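Local coordinates for beta-galactosidase (PDB 6Y2K), which hydrolyses terminal beta-D-galactose residues of beta-galactosides as a cold-active, hexameric GH42 glycosidase from an Antarctic Marinomonas, at residues H284-P292 and P327-W337. Sequence-based numbering, arbitrary orientation.
Sequences HTYLRVGHP and PTPADGAVRLW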
loop_
_atom_site.group_PDB
_atom_site.type_symbol
_atom_site.label_atom_id
_atom_site.label_comp_id
_atom_site.label_asym_id
_atom_site.label_seq_id
_atom_site.Cartn_x
_atom_site.Cartn_y
_atom_site.Cartn_z
ATOM N N HIS A 284 17.199 9.678 -2.452
ATOM C CA HIS A 284 17.491 8.348 -2.975
ATOM C C HIS A 284 18.019 8.412 -4.411
ATOM O O HIS A 284 19.074 7.854 -4.711
ATOM C CB HIS A 284 16.262 7.437 -2.886
ATOM C CG HIS A 284 16.557 6.016 -3.246
ATOM N ND1 HIS A 284 16.260 5.488 -4.484
ATOM C CD2 HIS A 284 17.173 5.029 -2.553
ATOM C CE1 HIS A 284 16.665 4.230 -4.532
ATOM N NE2 HIS A 284 17.216 3.924 -3.372
ATOM N N THR A 285 17.296 9.099 -5.289
ATOM C CA THR A 285 17.658 9.182 -6.716
ATOM C C THR A 285 19.037 9.766 -6.956
ATOM O O THR A 285 19.791 9.263 -7.782
ATOM C CB THR A 285 16.609 10.026 -7.482
ATOM O OG1 THR A 285 15.347 9.359 -7.409
ATOM C CG2 THR A 285 16.989 10.258 -8.963
ATOM N N TYR A 286 19.367 10.827 -6.227
ATOM C CA TYR A 286 20.589 11.589 -6.477
ATOM C C TYR A 286 21.682 11.385 -5.401
ATOM O O TYR A 286 22.632 12.178 -5.316
ATOM C CB TYR A 286 20.211 13.065 -6.609
ATOM C CG TYR A 286 19.315 13.370 -7.793
ATOM C CD1 TYR A 286 19.775 13.197 -9.103
ATOM C CD2 TYR A 286 18.006 13.839 -7.612
ATOM C CE1 TYR A 286 18.965 13.480 -10.197
ATOM C CE2 TYR A 286 17.192 14.133 -8.703
ATOM C CZ TYR A 286 17.676 13.953 -9.993
ATOM O OH TYR A 286 16.882 14.240 -11.079
ATOM N N LEU A 287 21.556 10.316 -4.603
ATOM C CA LEU A 287 22.484 9.998 -3.506
ATOM C C LEU A 287 23.952 10.326 -3.790
ATOM O O LEU A 287 24.617 10.908 -2.951
ATOM C CB LEU A 287 22.402 8.499 -3.173
ATOM C CG LEU A 287 23.317 7.954 -2.072
ATOM C CD1 LEU A 287 22.902 8.497 -0.717
ATOM C CD2 LEU A 287 23.291 6.437 -2.056
ATOM N N ARG A 288 24.444 9.921 -4.963
ATOM C CA ARG A 288 25.874 9.977 -5.280
ATOM C C ARG A 288 26.306 11.143 -6.173
ATOM O O ARG A 288 27.501 11.237 -6.510
ATOM C CB ARG A 288 26.317 8.650 -5.904
ATOM C CG ARG A 288 26.044 7.432 -5.028
ATOM C CD ARG A 288 26.825 6.218 -5.516
ATOM N NE ARG A 288 26.517 5.025 -4.739
ATOM C CZ ARG A 288 26.979 4.761 -3.514
ATOM N NH1 ARG A 288 27.789 5.612 -2.892
ATOM N NH2 ARG A 288 26.616 3.635 -2.904
ATOM N N VAL A 289 25.366 12.020 -6.553
ATOM C CA VAL A 289 25.684 13.228 -7.343
ATOM C C VAL A 289 25.153 14.563 -6.801
ATOM O O VAL A 289 25.593 15.633 -7.252
ATOM C CB VAL A 289 25.219 13.071 -8.812
ATOM C CG1 VAL A 289 25.973 11.924 -9.479
ATOM C CG2 VAL A 289 23.710 12.854 -8.911
ATOM N N GLY A 290 24.209 14.521 -5.860
ATOM C CA GLY A 290 23.539 15.726 -5.386
ATOM C C GLY A 290 22.399 16.112 -6.302
ATOM O O GLY A 290 22.312 15.645 -7.435
ATOM N N HIS A 291 21.509 16.966 -5.809
ATOM C CA HIS A 291 20.373 17.410 -6.604
ATOM C C HIS A 291 20.905 18.221 -7.789
ATOM O O HIS A 291 21.892 18.946 -7.634
ATOM C CB HIS A 291 19.406 18.246 -5.759
ATOM C CG HIS A 291 18.151 18.623 -6.476
ATOM N ND1 HIS A 291 18.035 19.788 -7.209
ATOM C CD2 HIS A 291 16.952 17.997 -6.565
ATOM C CE1 HIS A 291 16.820 19.852 -7.730
ATOM N NE2 HIS A 291 16.143 18.780 -7.353
ATOM N N PRO A 292 20.280 18.091 -8.979
ATOM C CA PRO A 292 20.799 18.796 -10.179
ATOM C C PRO A 292 20.981 20.319 -10.082
ATOM O O PRO A 292 21.773 20.888 -10.850
ATOM C CB PRO A 292 19.748 18.472 -11.234
ATOM C CG PRO A 292 19.269 17.120 -10.841
ATOM C CD PRO A 292 19.179 17.181 -9.347
ATOM N N PRO A 327 27.884 9.087 1.676
ATOM C CA PRO A 327 28.224 8.155 0.603
ATOM C C PRO A 327 29.430 8.618 -0.206
ATOM O O PRO A 327 29.776 9.800 -0.175
ATOM C CB PRO A 327 26.961 8.163 -0.263
ATOM C CG PRO A 327 26.434 9.542 -0.092
ATOM C CD PRO A 327 26.666 9.857 1.354
ATOM N N THR A 328 30.077 7.675 -0.893
ATOM C CA THR A 328 31.074 7.999 -1.906
ATOM C C THR A 328 30.372 8.586 -3.143
ATOM O O THR A 328 29.291 8.119 -3.519
ATOM C CB THR A 328 31.877 6.763 -2.342
ATOM O OG1 THR A 328 30.991 5.672 -2.607
ATOM C CG2 THR A 328 32.879 6.352 -1.257
ATOM N N PRO A 329 30.976 9.604 -3.783
ATOM C CA PRO A 329 30.401 10.118 -5.037
ATOM C C PRO A 329 30.421 9.090 -6.157
ATOM O O PRO A 329 31.239 8.164 -6.135
ATOM C CB PRO A 329 31.301 11.318 -5.391
ATOM C CG PRO A 329 32.093 11.633 -4.170
ATOM C CD PRO A 329 32.163 10.371 -3.359
ATOM N N ALA A 330 29.522 9.238 -7.126
ATOM C CA ALA A 330 29.558 8.391 -8.329
ATOM C C ALA A 330 30.881 8.627 -9.048
ATOM O O ALA A 330 31.438 9.727 -8.974
ATOM C CB ALA A 330 28.414 8.723 -9.274
ATOM N N ASP A 331 31.381 7.604 -9.728
ATOM C CA ASP A 331 32.557 7.777 -10.571
ATOM C C ASP A 331 32.225 8.839 -11.625
ATOM O O ASP A 331 31.168 8.786 -12.254
ATOM C CB ASP A 331 32.991 6.444 -11.204
ATOM C CG ASP A 331 33.676 5.489 -10.194
ATOM O OD1 ASP A 331 34.179 5.927 -9.116
ATOM O OD2 ASP A 331 33.744 4.276 -10.500
ATOM N N GLY A 332 33.104 9.834 -11.751
ATOM C CA GLY A 332 32.889 10.999 -12.620
ATOM C C GLY A 332 32.208 12.214 -11.982
ATOM O O GLY A 332 32.161 13.293 -12.598
ATOM N N ALA A 333 31.697 12.069 -10.755
ATOM C CA ALA A 333 30.973 13.168 -10.099
ATOM C C ALA A 333 31.835 14.402 -9.813
ATOM O O ALA A 333 31.341 15.516 -9.909
ATOM C CB ALA A 333 30.276 12.699 -8.826
ATOM N N VAL A 334 33.113 14.215 -9.478
ATOM C CA VAL A 334 33.980 15.368 -9.196
ATOM C C VAL A 334 34.208 16.172 -10.493
ATOM O O VAL A 334 34.174 17.404 -10.482
ATOM C CB VAL A 334 35.316 14.959 -8.532
ATOM C CG1 VAL A 334 36.224 16.178 -8.352
ATOM C CG2 VAL A 334 35.054 14.258 -7.190
ATOM N N ARG A 335 34.437 15.463 -11.601
ATOM C CA ARG A 335 34.489 16.093 -12.931
ATOM C C ARG A 335 33.186 16.830 -13.242
ATOM O O ARG A 335 33.212 17.967 -13.712
ATOM C CB ARG A 335 34.778 15.045 -14.007
ATOM C CG ARG A 335 34.494 15.485 -15.436
ATOM C CD ARG A 335 35.109 14.504 -16.419
ATOM N NE ARG A 335 34.827 14.888 -17.800
ATOM C CZ ARG A 335 33.752 14.525 -18.499
ATOM N NH1 ARG A 335 32.788 13.774 -17.968
ATOM N NH2 ARG A 335 33.629 14.943 -19.753
ATOM N N LEU A 336 32.062 16.162 -12.971
ATOM C CA LEU A 336 30.731 16.724 -13.198
ATOM C C LEU A 336 30.584 18.066 -12.485
ATOM O O LEU A 336 30.199 19.057 -13.100
ATOM C CB LEU A 336 29.644 15.740 -12.724
ATOM C CG LEU A 336 28.188 15.893 -13.175
ATOM C CD1 LEU A 336 27.366 14.812 -12.497
ATOM C CD2 LEU A 336 27.569 17.247 -12.878
ATOM N N TRP A 337 30.891 18.080 -11.186
ATOM C CA TRP A 337 30.722 19.286 -10.366
ATOM C C TRP A 337 31.649 20.410 -10.796
ATOM O O TRP A 337 31.284 21.585 -10.717
ATOM C CB TRP A 337 30.946 18.982 -8.870
ATOM C CG TRP A 337 30.025 17.947 -8.283
ATOM C CD1 TRP A 337 28.703 17.758 -8.579
ATOM C CD2 TRP A 337 30.351 16.987 -7.271
ATOM N NE1 TRP A 337 28.188 16.727 -7.826
ATOM C CE2 TRP A 337 29.179 16.233 -7.016
ATOM C CE3 TRP A 337 31.529 16.678 -6.561
ATOM C CZ2 TRP A 337 29.142 15.192 -6.075
ATOM C CZ3 TRP A 337 31.493 15.643 -5.628
ATOM C CH2 TRP A 337 30.299 14.914 -5.389
#
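The carbonyl O of R288 takes a nearly straight hydrogen bond from A330 N (2.9 Å, 169° at the hydrogen) and a longer CH···O contact from P329 CA (3.4 Å). One residue on, V289 O receives the indole N-H of W337 (NE1 to O, 2.9 Å); the oxygen lies at the ring edge, close to the indole plane, while the donor stands 30° off the carbonyl plane. A phenylalanine in place of W337 would lack this N-H and would probably leave the buried V289 carbonyl without its mate and the loop freer to shift. R288, with CG anti to the carbonyl carbon (chi1 -57°) and the chain extended as far as NE, runs beside T328, and its NH1 meets a lone pair of T328 O at 3.0 Å, in the guanidinium plane. The same NH1 forms a salt bridge to D527 of a neighbouring subunit, which also accepts from T328 N, so the loop pair is tied into a subunit interface. Apolar contacts flank the polar ones: L287 CD1 packs on P327 CG (3.7 Å), and V289 CG1 rests against A330 CB (4.0 Å). The contact thus joins two successive connections of the TIM barrel, the loop after helix 280-285 (strand 261-266 to 310-315) and the start of helix 333-343 with its lead-in (310-315 to 348-352), with helix 268-274 packing against P329 and W337.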